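Long-range contacts in malonyl CoA:acyl carrier protein malonyltransferase (Streptomyces coelicolor, PDB 1NM2), which probably catalyses the transfer of a malonyl group from malonyl-CoA to holo-acyl carrier protein, a step of fatty acid biosynthesis: residues L5-Q10 against I274-G279; A93-S98 against V256-C261; S139-G144 against G167-A172. All blocks are in the same frame, centred on the assembly; numbering follows the deposited sequence.

Interaction 1 of 3, residues L5-Q10 against I274-G279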
loop_
_atom_site.group_PDB
_atom_site.type_symbol
_atom_site.label_atom_id
_atom_site.label_comp_id
_atom_site.label_asym_id
_atom_site.label_seq_id
_atom_site.Cartn_x
_atom_site.Cartn_y
_atom_site.Cartn_z
ATOM N N LEU A 5 1.358 12.118 -4.981
ATOM C CA LEU A 5 0.926 11.781 -3.632
ATOM C C LEU A 5 0.803 10.261 -3.535
ATOM O O LEU A 5 0.023 9.659 -4.264
ATOM C CB LEU A 5 -0.422 12.450 -3.350
ATOM C CG LEU A 5 -1.060 12.320 -1.965
ATOM C CD1 LEU A 5 -0.129 12.879 -0.909
ATOM C CD2 LEU A 5 -2.391 13.069 -1.954
ATOM N N VAL A 6 1.581 9.638 -2.652
ATOM C CA VAL A 6 1.527 8.188 -2.508
ATOM C C VAL A 6 1.138 7.738 -1.098
ATOM O O VAL A 6 1.353 8.452 -0.117
ATOM C CB VAL A 6 2.878 7.517 -2.890
ATOM C CG1 VAL A 6 3.282 7.918 -4.312
ATOM C CG2 VAL A 6 3.961 7.894 -1.887
ATOM N N ALA A 7 0.550 6.549 -1.011
ATOM C CA ALA A 7 0.118 5.982 0.266
ATOM C C ALA A 7 0.797 4.626 0.474
ATOM O O ALA A 7 0.887 3.824 -0.458
ATOM C CB ALA A 7 -1.398 5.815 0.271
ATOM N N PRO A 8 1.269 4.350 1.705
ATOM C CA PRO A 8 1.944 3.090 2.031
ATOM C C PRO A 8 1.049 1.863 2.182
ATOM O O PRO A 8 -0.183 1.948 2.100
ATOM C CB PRO A 8 2.678 3.426 3.323
ATOM C CG PRO A 8 1.702 4.331 4.008
ATOM C CD PRO A 8 1.207 5.232 2.884
ATOM N N GLY A 9 1.695 0.719 2.403
ATOM C CA GLY A 9 0.993 -0.542 2.577
ATOM C C GLY A 9 1.347 -1.200 3.900
ATOM O O GLY A 9 1.991 -0.580 4.751
ATOM N N GLN A 10 0.936 -2.458 4.072
ATOM C CA GLN A 10 1.200 -3.194 5.309
ATOM C C GLN A 10 2.664 -3.192 5.706
ATOM O O GLN A 10 3.555 -3.327 4.861
ATOM C CB GLN A 10 0.717 -4.644 5.201
ATOM C CG GLN A 10 -0.786 -4.808 5.344
ATOM C CD GLN A 10 -1.187 -6.240 5.641
ATOM O OE1 GLN A 10 -0.746 -6.830 6.628
ATOM N NE2 GLN A 10 -2.028 -6.805 4.791
ATOM N N ILE A 274 5.136 13.168 -1.867
ATOM C CA ILE A 274 4.720 13.241 -0.478
ATOM C C ILE A 274 4.016 11.923 -0.177
ATOM O O ILE A 274 3.099 11.523 -0.895
ATOM C CB ILE A 274 3.738 14.412 -0.235
ATOM C CG1 ILE A 274 4.469 15.746 -0.393
ATOM C CG2 ILE A 274 3.129 14.302 1.159
ATOM C CD1 ILE A 274 3.576 16.958 -0.241
ATOM N N GLU A 275 4.475 11.232 0.859
ATOM C CA GLU A 275 3.876 9.968 1.266
ATOM C C GLU A 275 2.995 10.247 2.486
ATOM O O GLU A 275 3.464 10.794 3.484
ATOM C CB GLU A 275 4.982 8.967 1.615
ATOM C CG GLU A 275 4.506 7.674 2.258
ATOM C CD GLU A 275 5.655 6.735 2.592
ATOM O OE1 GLU A 275 6.783 7.227 2.840
ATOM O OE2 GLU A 275 5.425 5.510 2.621
ATOM N N VAL A 276 1.716 9.891 2.409
ATOM C CA VAL A 276 0.816 10.143 3.528
ATOM C C VAL A 276 1.145 9.266 4.731
ATOM O O VAL A 276 1.998 8.382 4.656
ATOM C CB VAL A 276 -0.674 9.943 3.121
ATOM C CG1 VAL A 276 -1.032 10.936 2.020
ATOM C CG2 VAL A 276 -0.915 8.498 2.648
ATOM N N CYS A 277 0.471 9.522 5.846
ATOM C CA CYS A 277 0.701 8.767 7.070
ATOM C C CYS A 277 0.229 7.324 6.939
ATOM O O CYS A 277 -0.848 7.059 6.404
ATOM C CB CYS A 277 -0.027 9.446 8.236
ATOM S SG CYS A 277 0.118 8.579 9.806
ATOM N N PRO A 278 1.024 6.362 7.434
ATOM C CA PRO A 278 2.323 6.498 8.102
ATOM C C PRO A 278 3.461 6.389 7.086
ATOM O O PRO A 278 3.730 5.311 6.559
ATOM C CB PRO A 278 2.308 5.343 9.094
ATOM C CG PRO A 278 1.628 4.265 8.297
ATOM C CD PRO A 278 0.489 4.996 7.601
ATOM N N GLY A 279 4.125 7.509 6.819
ATOM C CA GLY A 279 5.192 7.520 5.836
ATOM C C GLY A 279 6.552 7.016 6.269
ATOM O O GLY A 279 6.783 6.717 7.443
#
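Val-6 joins two adjacent parallel strands with both of its backbone polar atoms. Its N donates to Ile-274 O at 3.0 Å with an N-H...O angle of 166°, and its O accepts from Val-276 N at 2.9 Å.

On the face carrying Leu-5 and Ile-274, CG of Leu-5 stands anti to its own backbone N (chi1 -176°). This swings CD1 across to the neighbouring strand, where it meets Val-276 CG1 at 3.6 Å, the two side chains crossing at about a right angle. With CG1 of Val-276 anti to the carbonyl carbon (chi1 -62°), CG2 falls between N and C and presses on Ala-7 CB at 3.6 Å. Phe-107 touches both Leu-5 and Val-276.

Packing is also close around the ring of Pro-8. Its CG lies 3.4 Å from Pro-278 O, its CD rests against Val-276, and its CB is 3.5 Å from Glu-275 OE2. That carboxylate turns to the start of helix 281-289, where OE1 binds Gly-280 N and Thr-283 OG1 and OE2 binds Leu-282 N; the helix end probably stabilises its charge. An alanine in place of Pro-8 would take away CG and CD, and is likely to open a gap between Val-276 and Pro-278 and let the backbone turn more freely.

Past this ring the chains part. The nearest CA atoms widen from 4.8 Å at Val-6 and Glu-275 to 6.7 Å at Pro-8 and Gly-279, and Gly-9 and Gly-279 are partly exposed. The C-terminal ends open into loops, the second through a cis peptide before Pro-278, while strands 3-7 and 272-275 themselves are neighbours in the parallel sheet of the alpha/beta hydrolase-like core.

Interaction 2 of 3, residues A93-S98 against V256-C261. With ACY (acetic acid), chain D.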
loop_
_atom_site.group_PDB
_atom_site.type_symbol
_atom_site.label_atom_id
_atom_site.label_comp_id
_atom_site.label_asym_id
_atom_site.label_seq_id
_atom_site.Cartn_x
_atom_site.Cartn_y
_atom_site.Cartn_z
ATOM N N ALA A 93 -0.407 13.459 -9.691
ATOM C CA ALA A 93 -0.742 12.045 -9.818
ATOM C C ALA A 93 -0.749 11.378 -8.451
ATOM O O ALA A 93 -0.171 11.901 -7.498
ATOM C CB ALA A 93 0.257 11.350 -10.726
ATOM N N VAL A 94 -1.408 10.224 -8.358
ATOM C CA VAL A 94 -1.476 9.482 -7.102
ATOM C C VAL A 94 -1.205 8.000 -7.312
ATOM O O VAL A 94 -1.391 7.470 -8.407
ATOM C CB VAL A 94 -2.857 9.623 -6.431
ATOM C CG1 VAL A 94 -3.125 11.085 -6.109
ATOM C CG2 VAL A 94 -3.947 9.037 -7.338
ATOM N N ALA A 95 -0.756 7.334 -6.256
ATOM C CA ALA A 95 -0.484 5.902 -6.315
ATOM C C ALA A 95 -0.242 5.395 -4.896
ATOM O O ALA A 95 -0.106 6.188 -3.957
ATOM C CB ALA A 95 0.732 5.628 -7.200
ATOM N N GLY A 96 -0.211 4.080 -4.732
ATOM C CA GLY A 96 0.007 3.522 -3.412
ATOM C C GLY A 96 0.507 2.097 -3.497
ATOM O O GLY A 96 0.374 1.456 -4.536
ATOM N N HIS A 97 1.073 1.600 -2.400
ATOM C CA HIS A 97 1.605 0.245 -2.374
ATOM C C HIS A 97 0.585 -0.752 -1.818
ATOM O O HIS A 97 0.294 -0.752 -0.627
ATOM C CB HIS A 97 2.893 0.214 -1.541
ATOM C CG HIS A 97 3.779 -0.954 -1.846
ATOM N ND1 HIS A 97 3.486 -2.239 -1.440
ATOM C CD2 HIS A 97 4.933 -1.033 -2.549
ATOM C CE1 HIS A 97 4.424 -3.059 -1.881
ATOM N NE2 HIS A 97 5.313 -2.353 -2.557
ATOM N N SER A 98 0.054 -1.590 -2.703
ATOM C CA SER A 98 -0.938 -2.606 -2.351
ATOM C C SER A 98 -2.186 -1.988 -1.712
ATOM O O SER A 98 -3.052 -1.481 -2.421
ATOM C CB SER A 98 -0.321 -3.648 -1.413
ATOM O OG SER A 98 -1.133 -4.812 -1.371
ATOM N N VAL A 256 3.060 -6.906 -7.057
ATOM C CA VAL A 256 3.044 -5.452 -6.919
ATOM C C VAL A 256 4.261 -4.899 -7.666
ATOM O O VAL A 256 5.398 -5.064 -7.223
ATOM C CB VAL A 256 3.141 -5.012 -5.434
ATOM C CG1 VAL A 256 3.315 -3.502 -5.349
ATOM C CG2 VAL A 256 1.882 -5.437 -4.667
ATOM N N ARG A 257 4.024 -4.253 -8.802
ATOM C CA ARG A 257 5.124 -3.692 -9.572
ATOM C C ARG A 257 5.340 -2.231 -9.219
ATOM O O ARG A 257 5.093 -1.340 -10.036
ATOM C CB ARG A 257 4.861 -3.837 -11.075
ATOM C CG ARG A 257 4.873 -5.290 -11.550
ATOM C CD ARG A 257 6.180 -5.976 -11.161
ATOM N NE ARG A 257 7.335 -5.351 -11.797
ATOM C CZ ARG A 257 7.640 -5.478 -13.086
ATOM N NH1 ARG A 257 8.713 -4.868 -13.583
ATOM N NH2 ARG A 257 6.885 -6.228 -13.878
ATOM N N TRP A 258 5.802 -1.990 -7.997
ATOM C CA TRP A 258 6.053 -0.627 -7.546
ATOM C C TRP A 258 7.210 -0.041 -8.348
ATOM O O TRP A 258 7.309 1.177 -8.516
ATOM C CB TRP A 258 6.383 -0.596 -6.051
ATOM C CG TRP A 258 6.446 0.807 -5.522
ATOM C CD1 TRP A 258 7.552 1.472 -5.068
ATOM C CD2 TRP A 258 5.363 1.738 -5.458
ATOM N NE1 TRP A 258 7.223 2.766 -4.729
ATOM C CE2 TRP A 258 5.885 2.955 -4.955
ATOM C CE3 TRP A 258 4.001 1.665 -5.779
ATOM C CZ2 TRP A 258 5.089 4.090 -4.766
ATOM C CZ3 TRP A 258 3.208 2.794 -5.593
ATOM C CH2 TRP A 258 3.757 3.992 -5.087
ATOM N N ASP A 259 8.080 -0.916 -8.851
ATOM C CA ASP A 259 9.208 -0.476 -9.661
ATOM C C ASP A 259 8.696 0.281 -10.892
ATOM O O ASP A 259 9.192 1.360 -11.234
ATOM C CB ASP A 259 10.052 -1.680 -10.113
ATOM C CG ASP A 259 9.272 -2.657 -10.979
ATOM O OD1 ASP A 259 9.838 -3.128 -11.991
ATOM O OD2 ASP A 259 8.103 -2.967 -10.652
ATOM N N LEU A 260 7.692 -0.289 -11.549
ATOM C CA LEU A 260 7.114 0.322 -12.740
ATOM C C LEU A 260 6.341 1.592 -12.408
ATOM O O LEU A 260 6.242 2.498 -13.229
ATOM C CB LEU A 260 6.202 -0.678 -13.453
ATOM C CG LEU A 260 6.960 -1.900 -13.987
ATOM C CD1 LEU A 260 5.998 -2.866 -14.662
ATOM C CD2 LEU A 260 8.033 -1.430 -14.958
ATOM N N CYS A 261 5.778 1.652 -11.208
ATOM C CA CYS A 261 5.044 2.839 -10.809
ATOM C C CYS A 261 6.029 4.010 -10.729
ATOM O O CYS A 261 5.727 5.116 -11.181
ATOM C CB CYS A 261 4.356 2.612 -9.460
ATOM S SG CYS A 261 2.955 1.463 -9.547
HETATM C C ACY D . -0.954 -6.577 1.165
HETATM O O ACY D . -1.143 -6.579 2.451
HETATM O OXT ACY D . -1.839 -6.436 0.254
HETATM C CH3 ACY D . 0.501 -6.757 0.761
#
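The OG of Ser-98, a residue whose CB packs loosely on Val-256 CG2, is gripped by His-202 NE2, Arg-123 NH2 and the OXT of a bound acetate. The OG-OXT separation of 2.4 Å is very short, and its exact length is doubtful. Arg-123 also binds the acetate, which occupies the active site and mimics a malonyl group. Ser-98 has a strained backbone with positive phi (58°) in a sharp turn between strand 93-96 and helix 100-107, which fits a GxSxG nucleophile elbow. Its N and Gly-96 O are both tied to the side chain of Asn-232.

Across the contact, Val-256 CG1 lies over one face of the His-97 ring in a CH-pi contact, 3.8 Å from the ring centroid. CG of His-97 is anti to the backbone N (chi1 -159°), which carries the ring out to Val-256 and Trp-258, while NE2 is hydrogen-bonded to Asn-164 OD1. The His-97 ring and the five-membered ring of Trp-258 meet obliquely, with planes at 51° and His-97 CD2 3.8 Å from Trp-258 CG. The six-membered end of the indole reaches back along strand 93-96, with CZ3 3.3 Å from Gly-96 O and CH2 4.0 Å from Ala-95 CB. Cys-261 CB, one helical turn on, sits over the rim of the indole on the side opposite His-97 CD2.

Helix 258-267 thus rests its first turn, with Arg-257 at the N-cap, against the end of strand 93-96. Leu-282 and Leu-285 of helix 281-289 pack on Trp-258, and Asn-162 of strand 159-165 touches both His-97 and Val-256.

Interaction 3 of 3, residues S139-G144 against G167-A172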
loop_
_atom_site.group_PDB
_atom_site.type_symbol
_atom_site.label_atom_id
_atom_site.label_comp_id
_atom_site.label_asym_id
_atom_site.label_seq_id
_atom_site.Cartn_x
_atom_site.Cartn_y
_atom_site.Cartn_z
ATOM N N SER A 139 8.843 -13.501 1.827
ATOM C CA SER A 139 10.178 -13.245 2.356
ATOM C C SER A 139 10.916 -12.296 1.431
ATOM O O SER A 139 10.850 -12.432 0.213
ATOM C CB SER A 139 10.970 -14.548 2.491
ATOM O OG SER A 139 10.367 -15.422 3.429
ATOM N N ALA A 140 11.610 -11.324 2.013
ATOM C CA ALA A 140 12.371 -10.363 1.228
ATOM C C ALA A 140 13.761 -10.927 0.972
ATOM O O ALA A 140 14.321 -11.631 1.822
ATOM C CB ALA A 140 12.476 -9.038 1.972
ATOM N N LEU A 141 14.304 -10.633 -0.205
ATOM C CA LEU A 141 15.640 -11.084 -0.570
ATOM C C LEU A 141 16.579 -9.892 -0.432
ATOM O O LEU A 141 16.406 -8.882 -1.110
ATOM C CB LEU A 141 15.664 -11.592 -2.015
ATOM C CG LEU A 141 15.127 -12.994 -2.323
ATOM C CD1 LEU A 141 13.706 -13.153 -1.833
ATOM C CD2 LEU A 141 15.200 -13.226 -3.824
ATOM N N LEU A 142 17.574 -10.008 0.442
ATOM C CA LEU A 142 18.517 -8.913 0.654
ATOM C C LEU A 142 19.812 -9.148 -0.117
ATOM O O LEU A 142 20.577 -10.060 0.190
ATOM C CB LEU A 142 18.808 -8.757 2.151
ATOM C CG LEU A 142 17.566 -8.699 3.047
ATOM C CD1 LEU A 142 17.990 -8.491 4.492
ATOM C CD2 LEU A 142 16.641 -7.575 2.591
ATOM N N GLY A 143 20.047 -8.313 -1.122
ATOM C CA GLY A 143 21.235 -8.448 -1.943
ATOM C C GLY A 143 20.914 -9.220 -3.210
ATOM O O GLY A 143 19.780 -9.658 -3.403
ATOM N N GLY A 144 21.912 -9.387 -4.074
ATOM C CA GLY A 144 21.713 -10.123 -5.306
ATOM C C GLY A 144 21.239 -9.262 -6.459
ATOM O O GLY A 144 21.084 -8.045 -6.332
ATOM N N GLY A 167 16.148 -2.470 -6.907
ATOM C CA GLY A 167 16.585 -3.856 -6.877
ATOM C C GLY A 167 15.929 -4.745 -5.835
ATOM O O GLY A 167 16.309 -5.908 -5.692
ATOM N N GLN A 168 14.939 -4.220 -5.118
ATOM C CA GLN A 168 14.264 -4.988 -4.072
ATOM C C GLN A 168 13.225 -5.987 -4.583
ATOM O O GLN A 168 12.360 -5.646 -5.397
ATOM C CB GLN A 168 13.623 -4.033 -3.064
ATOM C CG GLN A 168 14.618 -3.453 -2.062
ATOM C CD GLN A 168 13.991 -2.430 -1.137
ATOM O OE1 GLN A 168 12.817 -2.542 -0.768
ATOM N NE2 GLN A 168 14.775 -1.429 -0.744
ATOM N N ILE A 169 13.321 -7.219 -4.083
ATOM C CA ILE A 169 12.425 -8.309 -4.469
ATOM C C ILE A 169 11.864 -9.060 -3.253
ATOM O O ILE A 169 12.598 -9.391 -2.317
ATOM C CB ILE A 169 13.166 -9.366 -5.338
ATOM C CG1 ILE A 169 13.743 -8.729 -6.609
ATOM C CG2 ILE A 169 12.219 -10.508 -5.678
ATOM C CD1 ILE A 169 12.715 -8.376 -7.662
ATOM N N VAL A 170 10.564 -9.330 -3.268
ATOM C CA VAL A 170 9.938 -10.098 -2.195
ATOM C C VAL A 170 9.354 -11.364 -2.813
ATOM O O VAL A 170 8.548 -11.298 -3.748
ATOM C CB VAL A 170 8.795 -9.328 -1.503
ATOM C CG1 VAL A 170 8.131 -10.221 -0.473
ATOM C CG2 VAL A 170 9.336 -8.074 -0.832
ATOM N N ALA A 171 9.770 -12.514 -2.297
ATOM C CA ALA A 171 9.287 -13.797 -2.795
ATOM C C ALA A 171 8.102 -14.253 -1.952
ATOM O O ALA A 171 8.018 -13.928 -0.770
ATOM C CB ALA A 171 10.403 -14.840 -2.738
ATOM N N ALA A 172 7.191 -15.005 -2.563
ATOM C CA ALA A 172 6.017 -15.502 -1.866
ATOM C C ALA A 172 5.617 -16.875 -2.388
ATOM O O ALA A 172 5.741 -17.164 -3.578
ATOM C CB ALA A 172 4.857 -14.525 -2.027
HETATM O O HOH W 1 16.035 -8.188 -3.640
HETATM O O HOH W 2 14.046 -7.140 -0.698
#
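The flat groups that meet between Ser-139 and Ala-171 are backbone peptides, and their bonds are slightly skewed. Ser-139 N donates to Ala-171 O at 2.8 Å, tilted 16° from the carbonyl plane, and Ala-171 N returns a bond to Ser-139 O at 2.7 Å, tilted 19°. Leu-141 N also bonds Ile-169 O at 3.0 Å.

On the face bearing Ser-139, Leu-141, Ile-169 and Ala-171, Leu-141 CD1 lies 3.8 Å from Ala-171 CB; helices 146-155 and 175-183 cover this side. Ala-140 and Val-170 form a non-hydrogen-bonded pair whose side chains project to the other face and touch Leu-195. Val-170 CG1, anti to its backbone N (chi1 176°), leans to 3.6 Å from Ser-139 O.

Toward Gly-167 the ladder gives way to water. One molecule accepts from Ile-169 N at 2.9 Å and donates to both Leu-141 O and Gly-167 O; a second bridges Leu-141 O to Ile-169 O.

Strands 189-194, 136-143, 168-172 and 159-165, in this order and antiparallel, with two helices on one face, make up the ferredoxin-like smaller subdomain of this family. Its contact here is chemically plain: backbone bonds set the register, apolar side chains pack beneath the helices with Ser-139 beside them, and water satisfies polar groups where the strands spread.

In the fold
Interactions 1 and 2 share one parallel sheet and touch, their centres about 11 Å apart: Leu-5 N is 3.0 Å from Ala-93 O and Ala-7 O is 3.0 Å from His-97 N, both probable hydrogen bonds. Strand 3-7 therefore lies between strands 93-96 and 272-275, the latter following helix 258-267 in the chain. Interaction 3 belongs to the second, mixed sheet, its centre about 17 Å from that of interaction 2 and about 21 Å from that of interaction 1, touching neither. Strand 256-257 of interaction 2 is a weakly bonded outer strand of that mixed sheet, so residues 256-261 bridge the two sheets beside the acetate-bound active site.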